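Local structure of polymerase X (Deinococcus radiodurans, 2W9M) at residues L17-D22 against A83-A88; P94-L99 against K108-L113; G273-G278 against H292-P297; Q313-P318 against E501-R506. The protein probably catalyses template-directed addition of deoxyribonucleotides to DNA in repair, and also carries a PHP domain that binds three zinc ions. All blocks are in the same frame, centred on the assembly; numbering follows the deposited sequence.

Contact 1 of 4, residues L17-D22 against A83-A88; sequences LERTAD and APLEAA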
loop_
_atom_site.group_PDB
_atom_site.type_symbol
_atom_site.label_atom_id
_atom_site.label_comp_id
_atom_site.label_asym_id
_atom_site.label_seq_id
_atom_site.Cartn_x
_atom_site.Cartn_y
_atom_site.Cartn_z
ATOM N N LEU A 17 20.729 -18.815 9.228
ATOM C CA LEU A 17 21.064 -18.211 10.517
ATOM C C LEU A 17 21.753 -16.868 10.323
ATOM O O LEU A 17 21.507 -15.926 11.072
ATOM C CB LEU A 17 21.955 -19.142 11.347
ATOM C CG LEU A 17 21.299 -20.419 11.882
ATOM C CD1 LEU A 17 22.318 -21.320 12.562
ATOM C CD2 LEU A 17 20.164 -20.078 12.833
ATOM N N GLU A 18 22.613 -16.788 9.311
ATOM C CA GLU A 18 23.325 -15.554 8.992
ATOM C C GLU A 18 22.434 -14.514 8.317
ATOM O O GLU A 18 22.717 -13.318 8.372
ATOM C CB GLU A 18 24.542 -15.846 8.111
ATOM C CG GLU A 18 25.790 -16.240 8.889
ATOM C CD GLU A 18 26.834 -16.931 8.026
ATOM O OE1 GLU A 18 26.450 -17.712 7.127
ATOM O OE2 GLU A 18 28.043 -16.700 8.255
ATOM N N ARG A 19 21.359 -14.969 7.679
ATOM C CA ARG A 19 20.442 -14.055 7.006
ATOM C C ARG A 19 19.433 -13.460 7.988
ATOM O O ARG A 19 18.877 -12.390 7.740
ATOM C CB ARG A 19 19.718 -14.754 5.851
ATOM C CG ARG A 19 19.022 -13.793 4.889
ATOM C CD ARG A 19 18.421 -14.518 3.692
ATOM N NE ARG A 19 19.419 -15.262 2.924
ATOM C CZ ARG A 19 19.475 -16.590 2.850
ATOM N NH1 ARG A 19 18.586 -17.335 3.495
ATOM N NH2 ARG A 19 20.421 -17.175 2.125
ATOM N N THR A 20 19.210 -14.156 9.101
ATOM C CA THR A 20 18.290 -13.697 10.141
ATOM C C THR A 20 18.902 -12.589 10.997
ATOM O O THR A 20 18.205 -11.671 11.433
ATOM C CB THR A 20 17.857 -14.849 11.070
ATOM O OG1 THR A 20 17.514 -16.001 10.289
ATOM C CG2 THR A 20 16.661 -14.430 11.916
ATOM N N ALA A 21 20.203 -12.684 11.248
ATOM C CA ALA A 21 20.897 -11.657 12.010
ATOM C C ALA A 21 20.982 -10.383 11.184
ATOM O O ALA A 21 20.851 -9.285 11.716
ATOM C CB ALA A 21 22.291 -12.132 12.419
ATOM N N ASP A 22 21.200 -10.540 9.881
ATOM C CA ASP A 22 21.252 -9.405 8.963
ATOM C C ASP A 22 19.914 -8.671 8.921
ATOM O O ASP A 22 19.874 -7.441 8.884
ATOM C CB ASP A 22 21.651 -9.863 7.556
ATOM C CG ASP A 22 23.147 -10.113 7.423
ATOM O OD1 ASP A 22 23.939 -9.399 8.076
ATOM O OD2 ASP A 22 23.531 -11.023 6.653
ATOM N N ALA A 83 11.944 -21.254 10.133
ATOM C CA ALA A 83 10.858 -20.543 10.803
ATOM C C ALA A 83 11.086 -19.034 10.903
ATOM O O ALA A 83 10.279 -18.253 10.397
ATOM C CB ALA A 83 10.585 -21.148 12.182
ATOM N N PRO A 84 12.184 -18.619 11.555
ATOM C CA PRO A 84 12.470 -17.193 11.752
ATOM C C PRO A 84 12.287 -16.329 10.498
ATOM O O PRO A 84 11.809 -15.198 10.616
ATOM C CB PRO A 84 13.935 -17.198 12.199
ATOM C CG PRO A 84 14.070 -18.482 12.937
ATOM C CD PRO A 84 13.211 -19.470 12.185
ATOM N N LEU A 85 12.656 -16.841 9.326
ATOM C CA LEU A 85 12.504 -16.073 8.091
ATOM C C LEU A 85 11.042 -15.927 7.677
ATOM O O LEU A 85 10.651 -14.908 7.103
ATOM C CB LEU A 85 13.321 -16.691 6.955
ATOM C CG LEU A 85 14.835 -16.580 7.133
ATOM C CD1 LEU A 85 15.571 -17.178 5.942
ATOM C CD2 LEU A 85 15.229 -15.129 7.340
ATOM N N GLU A 86 10.234 -16.941 7.973
ATOM C CA GLU A 86 8.804 -16.879 7.689
ATOM C C GLU A 86 8.107 -15.855 8.577
ATOM O O GLU A 86 7.223 -15.131 8.127
ATOM C CB GLU A 86 8.161 -18.253 7.859
ATOM C CG GLU A 86 8.785 -19.340 7.000
ATOM C CD GLU A 86 8.667 -19.061 5.510
ATOM O OE1 GLU A 86 8.845 -17.893 5.098
ATOM O OE2 GLU A 86 8.399 -20.013 4.748
ATOM N N ALA A 87 8.515 -15.805 9.840
ATOM C CA ALA A 87 8.002 -14.811 10.773
ATOM C C ALA A 87 8.278 -13.415 10.239
ATOM O O ALA A 87 7.391 -12.563 10.221
ATOM C CB ALA A 87 8.632 -14.989 12.149
ATOM N N ALA A 88 9.510 -13.187 9.791
ATOM C CA ALA A 88 9.907 -11.881 9.274
ATOM C C ALA A 88 9.120 -11.476 8.025
ATOM O O ALA A 88 8.784 -10.300 7.850
ATOM C CB ALA A 88 11.398 -11.853 8.995
#
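Leu85 reaches from helix 83-91 across to helix 10-26 and lays its two methyl groups against Thr20 and Arg19. Its CD2 lies 3.8 Å from Thr20 OG1, while CD1 meets Arg19 NH1 at 3.9 Å, at the edge of the guanidinium and in its plane. The side chains of Arg19 and Leu85 cross at about a right angle, so the arginine passes by the leucine tip and does not lie along it. Thr20 turns its two branches to different partners: with OG1 beside the backbone N (chi1 -45°), CG2 falls opposite that N and touches Pro84 CB at 3.9 Å, and OG1 bonds back to Ala16 O one turn earlier. The segments run at 33° to each other with their axes 9.9 Å apart, and Thr20 and Leu85 are the closest pair of CA atoms, at 6.6 Å. Phe82 also packs on Thr20, and Tyr37 of helix 34-45 touches Pro84, so helices 10-26, 34-45 and 83-91 pack together in the N-terminal part of the polymerase X region. Since the Thr20 hydroxyl is already engaged within its own helix, it faces Leu85 as a space-filling group, and van der Waals packing alone joins the two segments.

Contact 2 of 4, residues P94-L99 against K108-L113; sequences PGLLDL and KKIRSL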
loop_
_atom_site.group_PDB
_atom_site.type_symbol
_atom_site.label_atom_id
_atom_site.label_comp_id
_atom_site.label_asym_id
_atom_site.label_seq_id
_atom_site.Cartn_x
_atom_site.Cartn_y
_atom_site.Cartn_z
ATOM N N PRO A 94 6.113 -4.196 3.287
ATOM C CA PRO A 94 6.176 -4.661 1.898
ATOM C C PRO A 94 7.367 -4.084 1.136
ATOM O O PRO A 94 8.040 -4.812 0.410
ATOM C CB PRO A 94 4.874 -4.131 1.298
ATOM C CG PRO A 94 3.950 -4.030 2.455
ATOM C CD PRO A 94 4.802 -3.615 3.614
ATOM N N GLY A 95 7.615 -2.790 1.300
ATOM C CA GLY A 95 8.694 -2.127 0.593
ATOM C C GLY A 95 10.076 -2.576 1.030
ATOM O O GLY A 95 11.022 -2.538 0.247
ATOM N N LEU A 96 10.202 -2.996 2.284
ATOM C CA LEU A 96 11.474 -3.498 2.774
ATOM C C LEU A 96 11.743 -4.884 2.203
ATOM O O LEU A 96 12.874 -5.200 1.830
ATOM C CB LEU A 96 11.495 -3.548 4.299
ATOM C CG LEU A 96 12.841 -3.949 4.908
ATOM C CD1 LEU A 96 13.764 -2.747 4.962
ATOM C CD2 LEU A 96 12.643 -4.528 6.293
ATOM N N LEU A 97 10.702 -5.710 2.142
ATOM C CA LEU A 97 10.807 -7.036 1.537
ATOM C C LEU A 97 11.264 -6.925 0.087
ATOM O O LEU A 97 11.955 -7.806 -0.425
ATOM C CB LEU A 97 9.465 -7.770 1.603
ATOM C CG LEU A 97 8.938 -8.069 3.006
ATOM C CD1 LEU A 97 7.615 -8.824 2.931
ATOM C CD2 LEU A 97 9.977 -8.846 3.801
ATOM N N ASP A 98 10.871 -5.833 -0.567
ATOM C CA ASP A 98 11.267 -5.561 -1.942
ATOM C C ASP A 98 12.742 -5.193 -2.054
ATOM O O ASP A 98 13.468 -5.760 -2.871
ATOM C CB ASP A 98 10.413 -4.442 -2.528
ATOM C CG ASP A 98 9.059 -4.932 -3.011
ATOM O OD1 ASP A 98 8.894 -6.161 -3.193
ATOM O OD2 ASP A 98 8.162 -4.085 -3.217
ATOM N N LEU A 99 13.176 -4.239 -1.234
ATOM C CA LEU A 99 14.568 -3.800 -1.225
ATOM C C LEU A 99 15.513 -4.965 -0.945
ATOM O O LEU A 99 16.633 -4.997 -1.453
ATOM C CB LEU A 99 14.785 -2.691 -0.191
ATOM C CG LEU A 99 14.020 -1.384 -0.397
ATOM C CD1 LEU A 99 14.513 -0.325 0.585
ATOM C CD2 LEU A 99 14.168 -0.902 -1.832
ATOM N N LYS A 108 23.619 -2.805 5.635
ATOM C CA LYS A 108 23.964 -1.435 6.005
ATOM C C LYS A 108 23.384 -0.411 5.031
ATOM O O LYS A 108 22.998 0.690 5.429
ATOM C CB LYS A 108 25.488 -1.275 6.116
ATOM C CG LYS A 108 26.235 -1.244 4.780
ATOM C CD LYS A 108 25.941 -2.462 3.899
ATOM C CE LYS A 108 26.674 -3.711 4.372
ATOM N NZ LYS A 108 26.162 -4.227 5.671
ATOM N N LYS A 109 23.326 -0.779 3.754
ATOM C CA LYS A 109 22.792 0.106 2.728
ATOM C C LYS A 109 21.269 0.166 2.799
ATOM O O LYS A 109 20.678 1.243 2.728
ATOM C CB LYS A 109 23.243 -0.344 1.338
ATOM C CG LYS A 109 24.708 -0.080 1.045
ATOM C CD LYS A 109 24.980 -0.124 -0.446
ATOM C CE LYS A 109 26.294 0.557 -0.786
ATOM N NZ LYS A 109 26.389 0.877 -2.240
ATOM N N ILE A 110 20.638 -0.995 2.942
ATOM C CA ILE A 110 19.190 -1.047 3.083
ATOM C C ILE A 110 18.753 -0.252 4.305
ATOM O O ILE A 110 17.710 0.395 4.297
ATOM C CB ILE A 110 18.681 -2.488 3.174
ATOM C CG1 ILE A 110 18.956 -3.215 1.853
ATOM C CG2 ILE A 110 17.193 -2.509 3.509
ATOM C CD1 ILE A 110 18.140 -4.476 1.646
ATOM N N ARG A 111 19.569 -0.286 5.350
ATOM C CA ARG A 111 19.263 0.458 6.561
ATOM C C ARG A 111 19.430 1.963 6.371
ATOM O O ARG A 111 18.682 2.749 6.946
ATOM C CB ARG A 111 20.113 -0.031 7.731
ATOM C CG ARG A 111 20.234 0.981 8.842
ATOM C CD ARG A 111 20.341 0.314 10.195
ATOM N NE ARG A 111 20.259 1.301 11.266
ATOM C CZ ARG A 111 19.711 1.073 12.454
ATOM N NH1 ARG A 111 19.185 -0.114 12.722
ATOM N NH2 ARG A 111 19.682 2.033 13.368
ATOM N N SER A 112 20.400 2.368 5.560
ATOM C CA SER A 112 20.617 3.792 5.327
ATOM C C SER A 112 19.607 4.351 4.325
ATOM O O SER A 112 19.257 5.534 4.376
ATOM C CB SER A 112 22.057 4.073 4.882
ATOM O OG SER A 112 22.207 3.896 3.486
ATOM N N LEU A 113 19.137 3.502 3.414
ATOM C CA LEU A 113 18.065 3.898 2.507
ATOM C C LEU A 113 16.798 4.157 3.319
ATOM O O LEU A 113 16.118 5.170 3.131
ATOM C CB LEU A 113 17.805 2.821 1.446
ATOM C CG LEU A 113 18.882 2.568 0.388
ATOM C CD1 LEU A 113 18.435 1.478 -0.573
ATOM C CD2 LEU A 113 19.209 3.836 -0.371
#
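Leu96 and Ile110 meet at a slant, methyl against methyl, with Leu96 CD1 3.7 Å from Ile110 CG2. The leucine gets there because its CG is swung opposite the backbone N (chi1 -175°), which carries the branched end over to the other helix although its CB does not point straight across. Ile110 has a second arm: CG2 serves Leu96, while CD1, at the end of the longer branch, sits 3.5 Å from Leu99 O and 4.2 Å from Leu99 CB, against the C-terminal end of helix 94-99. The two segments run roughly antiparallel, at 145° with axes 11.1 Å apart, as the paired helices of a helix-hairpin-helix DNA-binding motif, the short connection between them being the hairpin. On the next turn the packing is looser, Leu99 CD1 facing Leu113 CD1 at 4.5 Å. All four of these side chains are buried. Ile26 of helix 10-26 touches both Leu96 and Ile110, and helix 121-130 packs on Leu99 through Leu121 and Leu124. Asp98, away from this apolar seam, forms a salt bridge with Arg464. The Leu96 side chain lies about 6 Å from that of Asp339, a zinc ligand.

Contact 3 of 4, residues G273-G278 against H292-P297; sequences GGLSRG and HALDLP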
loop_
_atom_site.group_PDB
_atom_site.type_symbol
_atom_site.label_atom_id
_atom_site.label_comp_id
_atom_site.label_asym_id
_atom_site.label_seq_id
_atom_site.Cartn_x
_atom_site.Cartn_y
_atom_site.Cartn_z
ATOM N N GLY A 273 -10.887 7.020 -33.745
ATOM C CA GLY A 273 -10.907 8.053 -34.763
ATOM C C GLY A 273 -12.048 9.033 -34.579
ATOM O O GLY A 273 -12.091 10.078 -35.229
ATOM N N GLY A 274 -12.981 8.694 -33.697
ATOM C CA GLY A 274 -14.071 9.592 -33.373
ATOM C C GLY A 274 -15.436 8.933 -33.355
ATOM O O GLY A 274 -15.562 7.719 -33.519
ATOM N N LEU A 275 -16.464 9.750 -33.145
ATOM C CA LEU A 275 -17.841 9.280 -33.143
ATOM C C LEU A 275 -18.488 9.594 -34.489
ATOM O O LEU A 275 -18.415 10.726 -34.970
ATOM C CB LEU A 275 -18.620 9.948 -32.008
ATOM C CG LEU A 275 -20.049 9.472 -31.755
ATOM C CD1 LEU A 275 -20.062 8.004 -31.366
ATOM C CD2 LEU A 275 -20.696 10.316 -30.676
ATOM N N SER A 276 -19.116 8.595 -35.101
ATOM C CA SER A 276 -19.732 8.791 -36.411
ATOM C C SER A 276 -21.155 8.244 -36.481
ATOM O O SER A 276 -21.626 7.585 -35.554
ATOM C CB SER A 276 -18.874 8.159 -37.511
ATOM O OG SER A 276 -19.009 6.748 -37.521
ATOM N N ARG A 277 -21.825 8.527 -37.595
ATOM C CA ARG A 277 -23.193 8.078 -37.830
ATOM C C ARG A 277 -23.479 8.049 -39.329
ATOM O O ARG A 277 -24.055 8.988 -39.876
ATOM C CB ARG A 277 -24.184 9.007 -37.134
ATOM C CG ARG A 277 -25.587 8.449 -37.033
ATOM C CD ARG A 277 -26.505 9.435 -36.339
ATOM N NE ARG A 277 -27.510 8.753 -35.532
ATOM C CZ ARG A 277 -28.222 9.340 -34.578
ATOM N NH1 ARG A 277 -28.038 10.627 -34.314
ATOM N NH2 ARG A 277 -29.114 8.641 -33.887
ATOM N N GLY A 278 -23.074 6.971 -39.990
ATOM C CA GLY A 278 -23.149 6.902 -41.437
ATOM C C GLY A 278 -22.218 7.929 -42.051
ATOM O O GLY A 278 -20.998 7.825 -41.924
ATOM N N HIS A 292 -23.405 12.930 -24.169
ATOM C CA HIS A 292 -24.530 13.748 -24.620
ATOM C C HIS A 292 -25.068 13.259 -25.958
ATOM O O HIS A 292 -26.278 13.193 -26.162
ATOM C CB HIS A 292 -24.133 15.220 -24.733
ATOM C CG HIS A 292 -24.293 15.990 -23.460
ATOM N ND1 HIS A 292 -23.221 16.444 -22.722
ATOM C CD2 HIS A 292 -25.404 16.389 -22.795
ATOM C CE1 HIS A 292 -23.664 17.090 -21.658
ATOM N NE2 HIS A 292 -24.984 17.071 -21.678
ATOM N N ALA A 293 -24.159 12.915 -26.864
ATOM C CA ALA A 293 -24.527 12.483 -28.209
ATOM C C ALA A 293 -25.277 11.151 -28.219
ATOM O O ALA A 293 -26.079 10.889 -29.113
ATOM C CB ALA A 293 -23.289 12.400 -29.092
ATOM N N LEU A 294 -25.006 10.312 -27.226
ATOM C CA LEU A 294 -25.646 9.008 -27.137
ATOM C C LEU A 294 -26.817 9.067 -26.165
ATOM O O LEU A 294 -27.408 8.039 -25.836
ATOM C CB LEU A 294 -24.642 7.941 -26.687
ATOM C CG LEU A 294 -23.314 7.831 -27.448
ATOM C CD1 LEU A 294 -22.523 6.616 -26.986
ATOM C CD2 LEU A 294 -23.534 7.775 -28.954
ATOM N N ASP A 295 -27.147 10.276 -25.715
ATOM C CA ASP A 295 -28.180 10.476 -24.697
ATOM C C ASP A 295 -27.978 9.560 -23.491
ATOM O O ASP A 295 -28.909 8.893 -23.036
ATOM C CB ASP A 295 -29.584 10.296 -25.283
ATOM C CG ASP A 295 -30.187 11.606 -25.761
ATOM O OD1 ASP A 295 -29.655 12.678 -25.393
ATOM O OD2 ASP A 295 -31.197 11.567 -26.499
ATOM N N LEU A 296 -26.752 9.543 -22.981
ATOM C CA LEU A 296 -26.392 8.729 -21.828
ATOM C C LEU A 296 -25.966 9.608 -20.661
ATOM O O LEU A 296 -25.418 10.694 -20.862
ATOM C CB LEU A 296 -25.253 7.772 -22.190
ATOM C CG LEU A 296 -25.617 6.336 -22.567
ATOM C CD1 LEU A 296 -27.040 6.237 -23.085
ATOM C CD2 LEU A 296 -24.618 5.773 -23.576
ATOM N N PRO A 297 -26.234 9.146 -19.432
ATOM C CA PRO A 297 -25.749 9.819 -18.221
ATOM C C PRO A 297 -24.238 9.667 -18.103
ATOM O O PRO A 297 -23.715 8.582 -18.356
ATOM C CB PRO A 297 -26.436 9.037 -17.098
ATOM C CG PRO A 297 -26.731 7.691 -17.718
ATOM C CD PRO A 297 -27.150 8.041 -19.108
#
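The thumb of this family X polymerase contains a small antiparallel sheet of three strands, and here its middle strand, 274-277, meets the C-terminal end of helix 287-293. One side chain carries the strand's part. Leu275 CD2 touches Ala293 CB at 3.7 Å and Leu294 CD2 at 4.2 Å, so a single methyl sits against both the last helical residue and the one that follows it. The leucine CG is opposite its own backbone N (chi1 -174°), and this extends the branched end from the strand toward the helix. Leu294 brings its methyl in from a CB that does not point directly at the strand, and the two leucines meet at a slant. The backbones stay well apart, the nearest CA atoms, those of Leu275 and Ala293, being 8.9 Å from each other; no hydrogen bond crosses the gap, and the contact is wholly apolar. Other residues pack on the two leucines: Leu270 of strand 269-271 and Thr284 touch Leu275, while Phe268 and Ala263, the latter from helix 253-264, pack on Leu294. The helix ends just beyond Ala293, where Asp295 N bonds to His292 O at 3.1 Å and Leu296 N reaches back to Phe291 O. With the positive phi of Asp295 as C-prime residue, this is a Schellman motif, closing a helix whose end packs on the thumb sheet through Leu275.

Contact 4 of 4, residues Q313-P318 against E501-R506; sequences QTLPDP and EALRWR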
loop_
_atom_site.group_PDB
_atom_site.type_symbol
_atom_site.label_atom_id
_atom_site.label_comp_id
_atom_site.label_asym_id
_atom_site.label_seq_id
_atom_site.Cartn_x
_atom_site.Cartn_y
_atom_site.Cartn_z
ATOM N N GLN A 313 -25.208 4.167 -10.453
ATOM C CA GLN A 313 -26.115 5.322 -10.380
ATOM C C GLN A 313 -26.695 5.501 -8.973
ATOM O O GLN A 313 -27.382 6.484 -8.682
ATOM C CB GLN A 313 -27.226 5.208 -11.422
ATOM C CG GLN A 313 -26.707 4.889 -12.812
ATOM C CD GLN A 313 -27.629 5.372 -13.913
ATOM O OE1 GLN A 313 -28.235 6.441 -13.808
ATOM N NE2 GLN A 313 -27.729 4.592 -14.986
ATOM N N THR A 314 -26.395 4.538 -8.109
ATOM C CA THR A 314 -26.760 4.584 -6.700
ATOM C C THR A 314 -25.701 5.336 -5.892
ATOM O O THR A 314 -25.973 5.843 -4.804
ATOM C CB THR A 314 -26.887 3.154 -6.144
ATOM O OG1 THR A 314 -28.124 2.583 -6.584
ATOM C CG2 THR A 314 -26.846 3.150 -4.630
ATOM N N LEU A 315 -24.496 5.415 -6.446
ATOM C CA LEU A 315 -23.350 5.977 -5.737
ATOM C C LEU A 315 -23.262 7.495 -5.862
ATOM O O LEU A 315 -23.798 8.082 -6.809
ATOM C CB LEU A 315 -22.059 5.329 -6.241
ATOM C CG LEU A 315 -22.063 3.803 -6.194
ATOM C CD1 LEU A 315 -20.810 3.245 -6.839
ATOM C CD2 LEU A 315 -22.201 3.317 -4.760
ATOM N N PRO A 316 -22.573 8.137 -4.905
ATOM C CA PRO A 316 -22.451 9.598 -4.823
ATOM C C PRO A 316 -21.794 10.218 -6.051
ATOM O O PRO A 316 -21.034 9.557 -6.763
ATOM C CB PRO A 316 -21.552 9.806 -3.599
ATOM C CG PRO A 316 -21.714 8.575 -2.794
ATOM C CD PRO A 316 -21.893 7.468 -3.782
ATOM N N ASP A 317 -22.103 11.488 -6.290
ATOM C CA ASP A 317 -21.432 12.273 -7.315
ATOM C C ASP A 317 -19.968 12.393 -6.912
ATOM O O ASP A 317 -19.657 12.516 -5.729
ATOM C CB ASP A 317 -22.088 13.658 -7.417
ATOM C CG ASP A 317 -21.452 14.544 -8.475
ATOM O OD1 ASP A 317 -20.289 14.962 -8.290
ATOM O OD2 ASP A 317 -22.129 14.846 -9.482
ATOM N N PRO A 318 -19.061 12.337 -7.894
ATOM C CA PRO A 318 -17.626 12.419 -7.613
ATOM C C PRO A 318 -17.268 13.567 -6.669
ATOM O O PRO A 318 -16.386 13.409 -5.822
ATOM C CB PRO A 318 -17.023 12.658 -8.996
ATOM C CG PRO A 318 -17.965 11.972 -9.920
ATOM C CD PRO A 318 -19.334 12.157 -9.329
ATOM N N GLU A 501 -14.879 -5.169 -1.498
ATOM C CA GLU A 501 -15.550 -5.499 -0.244
ATOM C C GLU A 501 -16.086 -4.249 0.452
ATOM O O GLU A 501 -17.134 -4.292 1.094
ATOM C CB GLU A 501 -14.617 -6.274 0.683
ATOM C CG GLU A 501 -14.153 -7.609 0.114
ATOM C CD GLU A 501 -15.299 -8.582 -0.124
ATOM O OE1 GLU A 501 -16.432 -8.303 0.325
ATOM O OE2 GLU A 501 -15.063 -9.631 -0.759
ATOM N N ALA A 502 -15.366 -3.140 0.316
ATOM C CA ALA A 502 -15.817 -1.853 0.837
ATOM C C ALA A 502 -17.094 -1.392 0.137
ATOM O O ALA A 502 -17.976 -0.806 0.758
ATOM C CB ALA A 502 -14.726 -0.807 0.680
ATOM N N LEU A 503 -17.180 -1.653 -1.163
ATOM C CA LEU A 503 -18.368 -1.316 -1.943
ATOM C C LEU A 503 -19.590 -2.050 -1.402
ATOM O O LEU A 503 -20.669 -1.477 -1.297
ATOM C CB LEU A 503 -18.158 -1.661 -3.424
ATOM C CG LEU A 503 -19.320 -1.364 -4.377
ATOM C CD1 LEU A 503 -19.682 0.110 -4.351
ATOM C CD2 LEU A 503 -18.976 -1.806 -5.789
ATOM N N ARG A 504 -19.409 -3.319 -1.053
ATOM C CA ARG A 504 -20.502 -4.136 -0.537
ATOM C C ARG A 504 -20.930 -3.742 0.874
ATOM O O ARG A 504 -22.078 -3.952 1.258
ATOM C CB ARG A 504 -20.119 -5.619 -0.563
ATOM C CG ARG A 504 -20.119 -6.234 -1.952
ATOM C CD ARG A 504 -19.646 -7.681 -1.934
ATOM N NE ARG A 504 -20.565 -8.564 -1.219
ATOM C CZ ARG A 504 -20.231 -9.300 -0.163
ATOM N NH1 ARG A 504 -18.995 -9.266 0.309
ATOM N NH2 ARG A 504 -21.132 -10.080 0.419
ATOM N N TRP A 505 -20.006 -3.176 1.647
ATOM C CA TRP A 505 -20.246 -2.906 3.065
ATOM C C TRP A 505 -20.342 -1.419 3.401
ATOM O O TRP A 505 -20.410 -1.054 4.577
ATOM C CB TRP A 505 -19.145 -3.545 3.923
ATOM C CG TRP A 505 -19.292 -5.022 4.114
ATOM C CD1 TRP A 505 -18.880 -6.007 3.264
ATOM C CD2 TRP A 505 -19.889 -5.686 5.236
ATOM N NE1 TRP A 505 -19.185 -7.244 3.786
ATOM C CE2 TRP A 505 -19.807 -7.074 4.998
ATOM C CE3 TRP A 505 -20.486 -5.242 6.423
ATOM C CZ2 TRP A 505 -20.299 -8.019 5.896
ATOM C CZ3 TRP A 505 -20.973 -6.178 7.315
ATOM C CH2 TRP A 505 -20.877 -7.551 7.048
ATOM N N ARG A 506 -20.355 -0.569 2.378
ATOM C CA ARG A 506 -20.332 0.880 2.583
ATOM C C ARG A 506 -21.472 1.416 3.445
ATOM O O ARG A 506 -21.363 2.503 4.013
ATOM C CB ARG A 506 -20.283 1.636 1.249
ATOM C CG ARG A 506 -21.179 1.083 0.151
ATOM C CD ARG A 506 -21.383 2.130 -0.936
ATOM N NE ARG A 506 -22.576 2.930 -0.677
ATOM C CZ ARG A 506 -22.665 4.239 -0.890
ATOM N NH1 ARG A 506 -21.619 4.906 -1.351
ATOM N NH2 ARG A 506 -23.796 4.881 -0.628
#
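At Leu315 and Leu503 the loop between helix 287-293 and strand 329-333 touches the PHP domain, on helix 499-505, which connects, along the chain, the last two strands of the seven-stranded parallel sheet. Glu501, at the start of the segment, is tied within the helix: its OE1 takes Arg504 NH1 at 2.7 Å on the syn lone pair, in a salt bridge. Two residues on, Leu503 supplies the apolar touch. Its CG lies opposite the backbone N (chi1 -180°), sending CD1 toward the loop, where it meets Leu315 CD2 at 4.1 Å; the two leucines cross at about a right angle. Arg504 also bridges to Asp473 of helix 472-482, and Trp505 packs on Leu476 and Glu480 of that same helix. Arg504 and Trp505 are thus held to helix 472-482, while the ends of Leu503 and Arg506 reach the loop. Arg506 brings its guanidinium over to Leu315 and Pro316, its chain bending at chi3. Leu315 CD2 lies over one face of that group, 3.6 Å above the plane and offset toward its rim. With an alanine here, Pro316 would probably lose its partner in 501-506, and Leu315 would keep only its touch on Leu503. The loop is steadied on its own side by Tyr303, which packs on Leu315 and whose OH bonds to Pro316 O. Pro316 and Arg506 slide past each other in opposite directions, and the ring's CD comes 3.5 Å from Arg506 NH1.

How the contacts relate
From the N terminus the four contacts follow one another in series, none nested in or crossing another. Contact 1 closes a loop of 60 residues within the N-terminal helices, and contact 2, a hairpin of only eight, begins soon after; helices 83-91 and 94-99 are consecutive, and the two centres lie 15 Å apart. Contact 3 closes 13 residues within the thumb, on the opposite side of the chain's centre and about 51 Å from contact 2, centre to centre. Contact 4 spans 182 residues, tying the loop before strand 329-333 to the PHP domain. Contacts 3 and 4 touch where Pro297 CG packs 4.3 Å from Gln313 NE2.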